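Local coordinates for Mgp-operon protein 3 (Mycoplasma pneumoniae, PDB 6RJ1), which probably takes part in the adhesion of Mycoplasma pneumoniae to host cells, as an immunodominant extracellular surface protein, at residues A[696-701]-A[819-824]; A[794-799]-A[815-820]; A[701-706]-A[723-728]. All coordinates share one frame; numbering follows the deposited sequence.

Contact 1. Residues A[696-701]-A[819-824]; sequences YGIVNE and DKLLDS
Ile698 leans from its strand onto the backbone of Asp819 and Lys820, and the whole contact is van der Waals packing, with no hydrogen bond from one segment to the other. Followed outward, the isoleucine already heads for 819-821 at its CB, and both branches then come against Asp819 O. CG2 lies 3.5 Å from Asp819 O and 3.8 Å from Lys820 CA, and it also meets the Leu821 methyl CD1 at 3.9 Å. The other branch begins with CG1 anti to the backbone N (chi1 -171°) and continues extended, carrying CD1 along the peptide to 3.6 Å from Asp819 O, with the Asp819 CB a little beyond. Asp819 and Lys820 both face Asn815, which makes a G1 beta bulge; Asp819 takes up its positive phi (59°), and it is the backbone of this kink that Ile698 rests on. The sheet with strand 693-699 therefore meets the end of the hairpin formed by 808-815 and 820-821, in a protein whose MgpC family is grouped with the beta-propellers. Leu821 completes the packing further along with its two methyls: CD1 sits 4.0 Å from Gly697 CA, where no side chain intervenes, while CD2 comes to 4.0 Å from Tyr696 CE2, the two side chains set obliquely to each other. The Tyr696 hydroxyl is bonded beyond the contact, to Ser833. Phe814 of the neighbouring strand 808-815 touches both Ile698 and Leu821, widening the apolar patch between the two sheets.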
# COMPACT_ATOMS: atom_id res chain seq x y z
N TYR A 696 4.21 -10.01 -0.08
CA TYR A 696 5.36 -10.07 -0.98
C TYR A 696 5.38 -11.41 -1.71
O TYR A 696 4.72 -12.35 -1.27
CB TYR A 696 6.68 -9.84 -0.21
CG TYR A 696 6.97 -10.88 0.86
CD1 TYR A 696 6.42 -10.76 2.14
CD2 TYR A 696 7.78 -11.98 0.59
CE1 TYR A 696 6.66 -11.73 3.12
CE2 TYR A 696 8.03 -12.95 1.57
CZ TYR A 696 7.46 -12.82 2.83
OH TYR A 696 7.69 -13.77 3.79
N GLY A 697 6.15 -11.49 -2.79
CA GLY A 697 6.26 -12.73 -3.54
C GLY A 697 7.01 -12.64 -4.85
O GLY A 697 7.38 -11.55 -5.31
N ILE A 698 7.26 -13.83 -5.42
CA ILE A 698 7.90 -14.06 -6.71
C ILE A 698 6.84 -14.67 -7.64
O ILE A 698 6.08 -15.54 -7.21
CB ILE A 698 9.21 -14.91 -6.58
CG1 ILE A 698 9.98 -14.94 -7.92
CG2 ILE A 698 8.96 -16.33 -5.99
CD1 ILE A 698 11.41 -15.46 -7.82
N VAL A 699 6.75 -14.16 -8.88
CA VAL A 699 5.75 -14.62 -9.84
C VAL A 699 6.41 -14.90 -11.21
O VAL A 699 7.19 -14.09 -11.71
CB VAL A 699 4.49 -13.68 -9.89
CG1 VAL A 699 4.77 -12.28 -9.34
CG2 VAL A 699 3.84 -13.62 -11.26
N ASN A 700 6.12 -16.10 -11.77
CA ASN A 700 6.64 -16.57 -13.05
C ASN A 700 5.75 -16.18 -14.24
O ASN A 700 4.61 -15.75 -14.03
CB ASN A 700 6.86 -18.09 -13.02
CG ASN A 700 5.64 -18.91 -12.72
OD1 ASN A 700 4.67 -18.96 -13.48
ND2 ASN A 700 5.66 -19.58 -11.58
N GLU A 701 6.28 -16.37 -15.47
CA GLU A 701 5.61 -16.05 -16.74
C GLU A 701 4.22 -16.67 -16.90
O GLU A 701 3.33 -15.99 -17.40
CB GLU A 701 6.49 -16.41 -17.95
CG GLU A 701 7.57 -15.38 -18.24
CD GLU A 701 7.78 -15.04 -19.71
OE1 GLU A 701 8.13 -15.96 -20.49
OE2 GLU A 701 7.61 -13.86 -20.07
N ASP A 819 13.41 -20.84 -7.79
CA ASP A 819 12.80 -19.53 -8.06
C ASP A 819 11.48 -19.37 -7.29
O ASP A 819 10.45 -18.97 -7.83
CB ASP A 819 12.68 -19.23 -9.57
CG ASP A 819 14.02 -19.23 -10.29
OD1 ASP A 819 14.91 -18.45 -9.89
OD2 ASP A 819 14.16 -20.01 -11.26
N LYS A 820 11.56 -19.73 -6.00
CA LYS A 820 10.48 -19.69 -5.01
C LYS A 820 10.97 -18.95 -3.76
O LYS A 820 12.15 -18.62 -3.68
CB LYS A 820 10.06 -21.13 -4.65
CG LYS A 820 9.31 -21.86 -5.76
CD LYS A 820 9.11 -23.33 -5.42
CE LYS A 820 8.28 -24.06 -6.45
NZ LYS A 820 6.82 -23.86 -6.22
N LEU A 821 10.08 -18.70 -2.79
CA LEU A 821 10.40 -18.04 -1.52
C LEU A 821 11.32 -18.95 -0.69
O LEU A 821 11.12 -20.17 -0.69
CB LEU A 821 9.09 -17.78 -0.76
CG LEU A 821 8.49 -16.36 -0.77
CD1 LEU A 821 8.39 -15.79 -2.17
CD2 LEU A 821 7.12 -16.39 -0.20
N LEU A 822 12.33 -18.37 -0.01
CA LEU A 822 13.27 -19.14 0.82
C LEU A 822 12.59 -19.72 2.07
O LEU A 822 12.09 -18.97 2.91
CB LEU A 822 14.52 -18.31 1.17
CG LEU A 822 15.74 -19.08 1.70
CD1 LEU A 822 16.41 -19.89 0.60
CD2 LEU A 822 16.74 -18.13 2.32
N ASP A 823 12.53 -21.06 2.14
CA ASP A 823 11.86 -21.82 3.19
C ASP A 823 12.79 -22.82 3.90
O ASP A 823 13.87 -23.15 3.40
CB ASP A 823 10.64 -22.54 2.57
CG ASP A 823 9.63 -23.11 3.55
OD1 ASP A 823 8.91 -22.31 4.20
OD2 ASP A 823 9.53 -24.36 3.65
N SER A 824 12.37 -23.30 5.09
CA SER A 824 13.06 -24.30 5.90
C SER A 824 12.08 -25.40 6.33
O SER A 824 10.86 -25.24 6.17
CB SER A 824 13.72 -23.65 7.12
OG SER A 824 14.49 -24.59 7.85

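Contact 2. Residues A[794-799]-A[815-820]; sequences GHKPNY and NPDTDK
Two hydrogen bonds tie the loop around Lys796 and Tyr799 to the turn 815-820, each ending on an aspartate. The backbone N of Lys796 gives its hydrogen to Asp817 OD1 at 2.9 Å, nearly straight at 163° and arriving close to the line of the C-O bond. Tyr799 OH donates to Asp819 OD1 at 2.7 Å, using the lone pair that faces away from the other carboxylate oxygen; ring and carboxylate lie only 28° from coplanar. With CG between the backbone N and the carbonyl carbon (chi1 60°), the tyrosine carries its ring alongside Pro816 to reach that aspartate.

Looser polar contacts come next. Asp817 OD2 lies in the plane of the His795 ring, at its edge, 3.2 Å from CD2. The Lys796 chain, bent at every torsion past CB, brings NZ to 4.4 Å from Asp819 OD2, too long for a salt bridge but close enough for the charges probably to attract.

Packing centres on Pro816, buried between the loops. Its CB meets Pro797 O at 3.3 Å, its CG touches Asn798 OD1 at 3.4 Å, and the Tyr799 side chain runs past in the opposite direction, with CE2 3.7 Å from Pro816 CA. Inside the turn, Asn815 OD1 accepts weak bonds from the backbone N of Asp817 and of Thr818, which help to hold its curve.

The turn is the hairpin loop from strand 808-815 to 820-821, and 794-799 leads into strand 799-805 beside it. Pro797 and Tyr799 also pack on Val786 of strand 779-786, while Asn798 ND2 bonds to Phe900 O, so the loop is fixed on both the sheet and a distant loop.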
# COMPACT_ATOMS: atom_id res chain seq x y z
N GLY A 794 27.29 -26.39 -8.01
CA GLY A 794 26.00 -26.91 -8.44
C GLY A 794 24.78 -26.15 -7.95
O GLY A 794 23.67 -26.67 -8.04
N HIS A 795 24.98 -24.92 -7.44
CA HIS A 795 23.89 -24.06 -6.95
C HIS A 795 23.86 -22.73 -7.69
O HIS A 795 24.92 -22.17 -7.98
CB HIS A 795 24.00 -23.85 -5.43
CG HIS A 795 23.70 -25.07 -4.63
ND1 HIS A 795 24.70 -25.99 -4.31
CD2 HIS A 795 22.54 -25.49 -4.09
CE1 HIS A 795 24.10 -26.93 -3.60
NE2 HIS A 795 22.80 -26.67 -3.44
N LYS A 796 22.65 -22.25 -8.01
CA LYS A 796 22.42 -20.99 -8.72
C LYS A 796 22.79 -19.78 -7.83
O LYS A 796 22.66 -19.89 -6.61
CB LYS A 796 20.94 -20.88 -9.14
CG LYS A 796 20.48 -21.88 -10.21
CD LYS A 796 20.77 -21.44 -11.66
CE LYS A 796 19.81 -20.48 -12.35
NZ LYS A 796 18.39 -20.92 -12.27
N PRO A 797 23.22 -18.62 -8.40
CA PRO A 797 23.54 -17.46 -7.55
C PRO A 797 22.32 -16.87 -6.84
O PRO A 797 21.27 -16.70 -7.47
CB PRO A 797 24.15 -16.45 -8.53
CG PRO A 797 23.63 -16.83 -9.86
CD PRO A 797 23.44 -18.32 -9.83
N ASN A 798 22.45 -16.58 -5.53
CA ASN A 798 21.39 -16.05 -4.68
C ASN A 798 20.93 -14.66 -5.09
O ASN A 798 21.69 -13.87 -5.64
CB ASN A 798 21.82 -16.01 -3.20
CG ASN A 798 22.22 -17.32 -2.56
OD1 ASN A 798 21.70 -18.40 -2.86
ND2 ASN A 798 23.16 -17.23 -1.63
N TYR A 799 19.66 -14.36 -4.78
CA TYR A 799 19.07 -13.06 -5.04
C TYR A 799 18.05 -12.69 -3.98
O TYR A 799 17.36 -13.55 -3.44
CB TYR A 799 18.51 -12.93 -6.47
CG TYR A 799 17.43 -13.93 -6.83
CD1 TYR A 799 16.09 -13.63 -6.62
CD2 TYR A 799 17.75 -15.14 -7.44
CE1 TYR A 799 15.09 -14.53 -6.98
CE2 TYR A 799 16.76 -16.05 -7.80
CZ TYR A 799 15.43 -15.74 -7.56
OH TYR A 799 14.46 -16.64 -7.91
N ASN A 815 14.86 -18.78 -3.02
CA ASN A 815 15.64 -19.97 -3.36
C ASN A 815 15.97 -19.87 -4.86
O ASN A 815 15.06 -19.93 -5.69
CB ASN A 815 14.83 -21.24 -3.05
CG ASN A 815 15.60 -22.52 -3.22
OD1 ASN A 815 16.11 -22.85 -4.30
ND2 ASN A 815 15.69 -23.29 -2.15
N PRO A 816 17.25 -19.66 -5.24
CA PRO A 816 17.57 -19.50 -6.67
C PRO A 816 17.52 -20.79 -7.51
O PRO A 816 17.44 -20.72 -8.74
CB PRO A 816 18.96 -18.88 -6.66
CG PRO A 816 19.57 -19.34 -5.38
CD PRO A 816 18.45 -19.51 -4.39
N ASP A 817 17.56 -21.96 -6.85
CA ASP A 817 17.51 -23.26 -7.52
C ASP A 817 16.08 -23.64 -7.96
O ASP A 817 15.94 -24.49 -8.84
CB ASP A 817 18.10 -24.37 -6.62
CG ASP A 817 19.46 -24.06 -6.03
OD1 ASP A 817 20.34 -23.54 -6.77
OD2 ASP A 817 19.67 -24.36 -4.83
N THR A 818 15.05 -23.03 -7.33
CA THR A 818 13.64 -23.30 -7.62
C THR A 818 12.84 -22.05 -8.02
O THR A 818 11.71 -22.19 -8.51
CB THR A 818 12.95 -23.99 -6.42
OG1 THR A 818 12.92 -23.10 -5.29
CG2 THR A 818 13.58 -25.34 -6.05
N ASP A 819 13.41 -20.84 -7.79
CA ASP A 819 12.80 -19.53 -8.06
C ASP A 819 11.48 -19.37 -7.29
O ASP A 819 10.45 -18.97 -7.83
CB ASP A 819 12.68 -19.23 -9.57
CG ASP A 819 14.02 -19.23 -10.29
OD1 ASP A 819 14.91 -18.45 -9.89
OD2 ASP A 819 14.16 -20.01 -11.26
N LYS A 820 11.56 -19.73 -6.00
CA LYS A 820 10.48 -19.69 -5.01
C LYS A 820 10.97 -18.95 -3.76
O LYS A 820 12.15 -18.62 -3.68
CB LYS A 820 10.06 -21.13 -4.65
CG LYS A 820 9.31 -21.86 -5.76
CD LYS A 820 9.11 -23.33 -5.42
CE LYS A 820 8.28 -24.06 -6.45
NZ LYS A 820 6.82 -23.86 -6.22

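Contact 3. Residues A[701-706]-A[723-728]; sequences ESELKS and VKWTNT
Glu703 meets strand 723-725 with both its backbone and its side chain. Its CG stands anti to the carbonyl carbon (chi1 -72°) and the chain runs on extended, carrying the carboxylate to the turn after the strand. There OE2 takes a weak, bent bond from Thr726 N at 3.3 Å. Two waters extend the grip: one gives a hydrogen to OE2 at 2.8 Å and accepts from Asn727 N, the other donates to OE1 at 2.7 Å and accepts weakly from Asn727 ND2.

Trp725 has CG anti to the carbonyl carbon (chi1 -67°) and chi2 near zero (-1°), turning its CD1-NE1 edge to the helix. NE1 donates to Glu703 O at 3.2 Å, coming from above the carbonyl plane rather than onto a lone pair, while CD1 packs on Glu703 CB at 3.8 Å. One turn on, Ser706 CB touches Val723 CG1 at 4.1 Å; Ser706 OG folds back to Ser702 O, which also accepts Ser706 N from the opposite face.

OE1 of Glu703 has its main partner in the backbone N of Asn700, the N-cap residue. This is the glutamate half of a capping box, at the start of a helix that connects the antiparallel neighbours 693-699 and 723-732.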
# COMPACT_ATOMS: atom_id res chain seq x y z
N GLU A 701 6.28 -16.37 -15.47
CA GLU A 701 5.61 -16.05 -16.74
C GLU A 701 4.22 -16.67 -16.90
O GLU A 701 3.33 -15.99 -17.40
CB GLU A 701 6.49 -16.41 -17.95
CG GLU A 701 7.57 -15.38 -18.24
CD GLU A 701 7.78 -15.04 -19.71
OE1 GLU A 701 8.13 -15.96 -20.49
OE2 GLU A 701 7.61 -13.86 -20.07
N SER A 702 4.03 -17.95 -16.48
CA SER A 702 2.72 -18.61 -16.58
C SER A 702 1.70 -17.98 -15.62
O SER A 702 0.52 -17.86 -15.97
CB SER A 702 2.84 -20.12 -16.40
OG SER A 702 2.84 -20.52 -15.04
N GLU A 703 2.16 -17.55 -14.42
CA GLU A 703 1.31 -16.88 -13.43
C GLU A 703 0.92 -15.49 -13.96
O GLU A 703 -0.22 -15.07 -13.78
CB GLU A 703 2.02 -16.77 -12.07
CG GLU A 703 2.14 -18.09 -11.33
CD GLU A 703 2.95 -18.04 -10.04
OE1 GLU A 703 4.13 -17.62 -10.10
OE2 GLU A 703 2.42 -18.44 -8.98
N LEU A 704 1.85 -14.82 -14.65
CA LEU A 704 1.62 -13.52 -15.27
C LEU A 704 0.69 -13.65 -16.47
O LEU A 704 -0.16 -12.80 -16.66
CB LEU A 704 2.95 -12.87 -15.70
CG LEU A 704 3.80 -12.25 -14.59
CD1 LEU A 704 5.19 -11.93 -15.08
CD2 LEU A 704 3.14 -11.02 -13.98
N LYS A 705 0.84 -14.75 -17.25
CA LYS A 705 0.01 -15.04 -18.43
C LYS A 705 -1.44 -15.28 -18.03
O LYS A 705 -2.33 -14.89 -18.78
CB LYS A 705 0.56 -16.24 -19.19
CG LYS A 705 0.11 -16.30 -20.65
CD LYS A 705 0.72 -17.50 -21.33
CE LYS A 705 0.15 -17.68 -22.72
NZ LYS A 705 0.93 -18.65 -23.54
N SER A 706 -1.67 -15.89 -16.84
CA SER A 706 -3.01 -16.14 -16.31
C SER A 706 -3.70 -14.83 -15.97
O SER A 706 -4.89 -14.71 -16.20
CB SER A 706 -2.94 -17.04 -15.08
OG SER A 706 -2.49 -18.33 -15.47
N VAL A 723 -7.05 -15.76 -10.46
CA VAL A 723 -5.63 -15.90 -10.82
C VAL A 723 -4.99 -16.41 -9.52
O VAL A 723 -5.28 -15.89 -8.45
CB VAL A 723 -5.00 -14.55 -11.25
CG1 VAL A 723 -3.59 -14.74 -11.80
CG2 VAL A 723 -5.86 -13.81 -12.26
N LYS A 724 -4.14 -17.44 -9.62
CA LYS A 724 -3.49 -17.99 -8.43
C LYS A 724 -1.97 -17.80 -8.44
O LYS A 724 -1.27 -18.42 -9.25
CB LYS A 724 -3.88 -19.46 -8.21
CG LYS A 724 -5.26 -19.66 -7.58
CD LYS A 724 -5.47 -21.11 -7.17
CE LYS A 724 -6.91 -21.40 -6.82
NZ LYS A 724 -7.11 -22.83 -6.47
N TRP A 725 -1.47 -16.95 -7.53
CA TRP A 725 -0.05 -16.68 -7.33
C TRP A 725 0.28 -17.36 -6.00
O TRP A 725 -0.04 -16.84 -4.92
CB TRP A 725 0.25 -15.16 -7.29
CG TRP A 725 0.03 -14.42 -8.59
CD1 TRP A 725 -0.37 -14.94 -9.79
CD2 TRP A 725 0.24 -13.02 -8.82
NE1 TRP A 725 -0.44 -13.95 -10.74
CE2 TRP A 725 -0.07 -12.76 -10.17
CE3 TRP A 725 0.66 -11.95 -8.00
CZ2 TRP A 725 0.02 -11.48 -10.73
CZ3 TRP A 725 0.74 -10.68 -8.55
CH2 TRP A 725 0.44 -10.45 -9.90
N THR A 726 0.81 -18.59 -6.07
CA THR A 726 1.09 -19.42 -4.89
C THR A 726 2.45 -19.15 -4.22
O THR A 726 2.61 -19.50 -3.04
CB THR A 726 0.91 -20.90 -5.24
OG1 THR A 726 1.63 -21.18 -6.44
CG2 THR A 726 -0.55 -21.29 -5.42
N ASN A 727 3.40 -18.54 -4.93
CA ASN A 727 4.72 -18.25 -4.35
C ASN A 727 4.78 -16.84 -3.76
O ASN A 727 5.64 -16.02 -4.11
CB ASN A 727 5.84 -18.55 -5.34
CG ASN A 727 5.97 -20.02 -5.58
OD1 ASN A 727 6.36 -20.78 -4.69
ND2 ASN A 727 5.61 -20.46 -6.77
N THR A 728 3.84 -16.57 -2.86
CA THR A 728 3.71 -15.30 -2.15
C THR A 728 3.54 -15.60 -0.66
O THR A 728 3.31 -16.76 -0.28
CB THR A 728 2.53 -14.46 -2.70
OG1 THR A 728 1.33 -15.22 -2.64
CG2 THR A 728 2.76 -13.96 -4.14
O HOH W 1 3.46 -16.64 -7.17
O HOH W 2 6.35 -17.99 -8.62

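Contacts 1 and 3 sit deeper, their centres about 20 Å from the chain's centre, and both touch the sheet where strands 693-699 and 723-732 are neighbours; contact 3 is nested inside the loop that contact 1 closes. Contact 2, its centre about 28 Å out, holds together two loops of the sheet containing strands 779-786, 799-805 and 808-815. Chemistry follows place: contact 1 is apolar packing between sheets, contact 2 adds aspartate hydrogen bonds to packing round a proline, and contact 3 joins helix to strand by an indole-to-backbone bond and a glutamate with two waters. Contacts 1 and 2 share Asp819 and Lys820, and Lys820 NZ bonds weakly to Asn727 OD1 of contact 3.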